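Beta-catenin homolog sys-1 (Caenorhabditis elegans, PDB 3C2H) acts as a transcription coregulator in the Wnt signalling asymmetry pathway, activating or repressing target genes and directly binding the TCF transcription factor pop-1. Local coordinates at residues 37-42 with 92-97. Residues are numbered along the deposited sequence; the frame is centred on the assembly and turned at random.
Sequences DKFAQV and PIISPY
K38 meets I93 through its backbone: the carbonyl oxygen K38 O lies 3.5 Å from I93 CD1. This is a van der Waals contact, and no hydrogen bond joins the two segments. K38 is the first residue to leave the helical conformation after helix 20-37, and its phi is positive. It is the second residue of the type I' turn from D37 to A40, and the amine end of its side chain leads away from the contact. I93 reaches the turn because CG1 stands anti to the backbone N (chi1 -162°) and CD1 continues the extended chain. The other branch of I93 meets the next residue, with I93 CG2 4.1 Å from F39 CB.

F39 supplies the buried side chain of the turn. I94 CD1 sits almost exactly over the middle of its ring, 3.9 Å from the centroid of F39 and 3° off the ring normal. This is a CH-pi contact made by one methyl, nearly equidistant from all six ring carbons. The chi2 of I94, -71°, folds CD1 over to that position.

The fold is an all-helical armadillo-type superhelix, as in beta-catenin. Here the loop between helices 20-37 and 47-62 packs on the loop between helices 71-87 and 98-105. The F39 ring also touches I34, M47 and C50, and it meets the F88 ring at a steep angle, so residues of two flanking helices and a second aromatic join the same cluster.

At A40 the contact thins out to the backbone, with A40 N 4.2 Å from I93 CD1. A second turn, type I from F39 to V42, follows and is closed by V42 N donating to F39 O at 3.1 Å. The side chain of V42 packs on W33 and M47.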
ATOM      1  N   ASP A  37      40.050 -19.518  15.128  1.00103.60           N
ATOM      2  CA  ASP A  37      40.104 -18.979  16.492  1.00104.33           C
ATOM      3  C   ASP A  37      38.798 -18.333  16.961  1.00104.51           C
ATOM      4  O   ASP A  37      38.448 -18.426  18.143  1.00104.87           O
ATOM      5  CB  ASP A  37      41.238 -17.945  16.591  1.00104.52           C
ATOM      6  CG  ASP A  37      42.205 -18.225  17.728  1.00105.27           C
ATOM      7  OD1 ASP A  37      41.926 -19.110  18.567  1.00105.91           O
ATOM      8  OD2 ASP A  37      43.260 -17.554  17.773  1.00106.02           O
ATOM      9  N   LYS A  38      38.091 -17.681  16.035  1.00104.46           N
ATOM     10  CA  LYS A  38      36.926 -16.847  16.355  1.00104.35           C
ATOM     11  C   LYS A  38      37.223 -15.884  17.521  1.00104.32           C
ATOM     12  O   LYS A  38      36.403 -15.705  18.430  1.00104.25           O
ATOM     13  CB  LYS A  38      35.667 -17.699  16.591  1.00104.40           C
ATOM     14  CG  LYS A  38      35.176 -18.431  15.335  1.00104.82           C
ATOM     15  CD  LYS A  38      33.674 -18.745  15.383  1.00105.40           C
ATOM     16  CE  LYS A  38      33.374 -20.192  15.789  1.00105.10           C
ATOM     17  NZ  LYS A  38      33.440 -20.426  17.259  1.00104.35           N
ATOM     18  N   PHE A  39      38.430 -15.304  17.474  1.00104.15           N
ATOM     19  CA  PHE A  39      38.906 -14.230  18.371  1.00103.79           C
ATOM     20  C   PHE A  39      39.076 -14.531  19.865  1.00103.84           C
ATOM     21  O   PHE A  39      39.651 -13.715  20.595  1.00103.65           O
ATOM     22  CB  PHE A  39      38.079 -12.951  18.172  0.50103.53           C
ATOM     23  CG  PHE A  39      38.631 -12.032  17.124  0.50102.91           C
ATOM     24  CD1 PHE A  39      39.269 -10.853  17.488  0.50102.69           C
ATOM     25  CD2 PHE A  39      38.523 -12.347  15.775  0.50102.11           C
ATOM     26  CE1 PHE A  39      39.784  -9.996  16.523  0.50102.37           C
ATOM     27  CE2 PHE A  39      39.037 -11.499  14.807  0.50101.83           C
ATOM     28  CZ  PHE A  39      39.670 -10.322  15.180  0.50102.31           C
ATOM     29  N   ALA A  40      38.616 -15.703  20.306  1.00103.83           N
ATOM     30  CA  ALA A  40      38.485 -16.035  21.741  1.00103.65           C
ATOM     31  C   ALA A  40      39.764 -16.005  22.611  1.00103.33           C
ATOM     32  O   ALA A  40      39.686 -16.181  23.830  1.00103.32           O
ATOM     33  CB  ALA A  40      37.750 -17.377  21.907  1.00103.75           C
ATOM     34  N   GLN A  41      40.924 -15.774  21.997  1.00102.85           N
ATOM     35  CA  GLN A  41      42.198 -15.746  22.728  1.00102.31           C
ATOM     36  C   GLN A  41      42.655 -14.338  23.113  1.00101.68           C
ATOM     37  O   GLN A  41      43.405 -14.164  24.079  1.00101.59           O
ATOM     38  CB  GLN A  41      43.306 -16.444  21.930  1.00102.52           C
ATOM     39  CG  GLN A  41      43.126 -17.956  21.766  1.00103.35           C
ATOM     40  CD  GLN A  41      42.893 -18.685  23.083  1.00103.84           C
ATOM     41  OE1 GLN A  41      41.977 -19.503  23.192  1.00104.22           O
ATOM     42  NE2 GLN A  41      43.717 -18.388  24.089  1.00103.05           N
ATOM     43  N   VAL A  42      42.207 -13.347  22.344  1.00100.77           N
ATOM     44  CA  VAL A  42      42.565 -11.945  22.565  1.00 99.47           C
ATOM     45  C   VAL A  42      41.842 -11.399  23.802  1.00 98.55           C
ATOM     46  O   VAL A  42      40.668 -11.709  24.035  1.00 98.65           O
ATOM     47  CB  VAL A  42      42.265 -11.080  21.308  1.00 99.50           C
ATOM     48  CG1 VAL A  42      42.672  -9.623  21.523  1.00 99.33           C
ATOM     49  CG2 VAL A  42      42.980 -11.648  20.085  1.00 99.47           C
ATOM     50  N   PRO A  92      29.093 -13.140  16.272  1.00 75.93           N
ATOM     51  CA  PRO A  92      28.597 -12.694  17.584  1.00 76.73           C
ATOM     52  C   PRO A  92      29.654 -11.967  18.424  1.00 77.35           C
ATOM     53  O   PRO A  92      29.361 -10.918  19.002  1.00 77.71           O
ATOM     54  CB  PRO A  92      28.186 -14.003  18.262  1.00 76.58           C
ATOM     55  CG  PRO A  92      27.738 -14.859  17.134  1.00 76.81           C
ATOM     56  CD  PRO A  92      28.639 -14.511  15.964  1.00 76.28           C
ATOM     57  N   ILE A  93      30.872 -12.507  18.455  1.00 77.50           N
ATOM     58  CA  ILE A  93      31.951 -11.957  19.274  1.00 77.47           C
ATOM     59  C   ILE A  93      32.340 -10.522  18.898  1.00 77.06           C
ATOM     60  O   ILE A  93      32.737  -9.737  19.759  1.00 77.42           O
ATOM     61  CB  ILE A  93      33.197 -12.903  19.297  1.00 77.86           C
ATOM     62  CG1 ILE A  93      34.120 -12.563  20.479  1.00 78.35           C
ATOM     63  CG2 ILE A  93      33.944 -12.883  17.955  1.00 77.62           C
ATOM     64  CD1 ILE A  93      34.954 -13.731  20.976  1.00 80.04           C
ATOM     65  N   ILE A  94      32.202 -10.176  17.623  1.00 76.46           N
ATOM     66  CA  ILE A  94      32.645  -8.870  17.127  1.00 76.10           C
ATOM     67  C   ILE A  94      31.589  -7.755  17.266  1.00 75.99           C
ATOM     68  O   ILE A  94      31.939  -6.568  17.271  1.00 76.17           O
ATOM     69  CB  ILE A  94      33.171  -8.975  15.658  1.00 75.91           C
ATOM     70  CG1 ILE A  94      34.381  -9.921  15.575  1.00 76.85           C
ATOM     71  CG2 ILE A  94      33.506  -7.603  15.069  1.00 75.51           C
ATOM     72  CD1 ILE A  94      35.688  -9.389  16.192  1.00 76.56           C
ATOM     73  N   SER A  95      30.316  -8.133  17.425  1.00 75.41           N
ATOM     74  CA  SER A  95      29.194  -7.166  17.378  1.00 75.04           C
ATOM     75  C   SER A  95      29.253  -5.936  18.308  1.00 74.16           C
ATOM     76  O   SER A  95      28.789  -4.870  17.915  1.00 74.36           O
ATOM     77  CB  SER A  95      27.829  -7.870  17.470  1.00 75.31           C
ATOM     78  OG  SER A  95      27.622  -8.454  18.741  1.00 76.71           O
ATOM     79  N   PRO A  96      29.809  -6.068  19.534  1.00 73.54           N
ATOM     80  CA  PRO A  96      30.062  -4.845  20.323  1.00 72.79           C
ATOM     81  C   PRO A  96      30.976  -3.809  19.643  1.00 71.98           C
ATOM     82  O   PRO A  96      30.989  -2.635  20.040  1.00 71.51           O
ATOM     83  CB  PRO A  96      30.747  -5.381  21.586  1.00 72.69           C
ATOM     84  CG  PRO A  96      30.273  -6.792  21.702  1.00 73.14           C
ATOM     85  CD  PRO A  96      30.184  -7.281  20.289  1.00 73.38           C
ATOM     86  N   TYR A  97      31.723  -4.240  18.626  1.00 70.96           N
ATOM     87  CA  TYR A  97      32.717  -3.386  17.979  1.00 69.80           C
ATOM     88  C   TYR A  97      32.303  -3.018  16.557  1.00 68.83           C
ATOM     89  O   TYR A  97      33.062  -2.385  15.816  1.00 68.55           O
ATOM     90  CB  TYR A  97      34.095  -4.052  18.042  1.00 70.37           C
ATOM     91  CG  TYR A  97      34.377  -4.654  19.413  1.00 71.19           C
ATOM     92  CD1 TYR A  97      34.830  -3.857  20.478  1.00 71.18           C
ATOM     93  CD2 TYR A  97      34.153  -6.009  19.654  1.00 71.81           C
ATOM     94  CE1 TYR A  97      35.066  -4.407  21.741  1.00 71.11           C
ATOM     95  CE2 TYR A  97      34.385  -6.568  20.911  1.00 71.95           C
ATOM     96  CZ  TYR A  97      34.835  -5.764  21.944  1.00 71.91           C
ATOM     97  OH  TYR A  97      35.060  -6.340  23.170  1.00 72.40           O
TER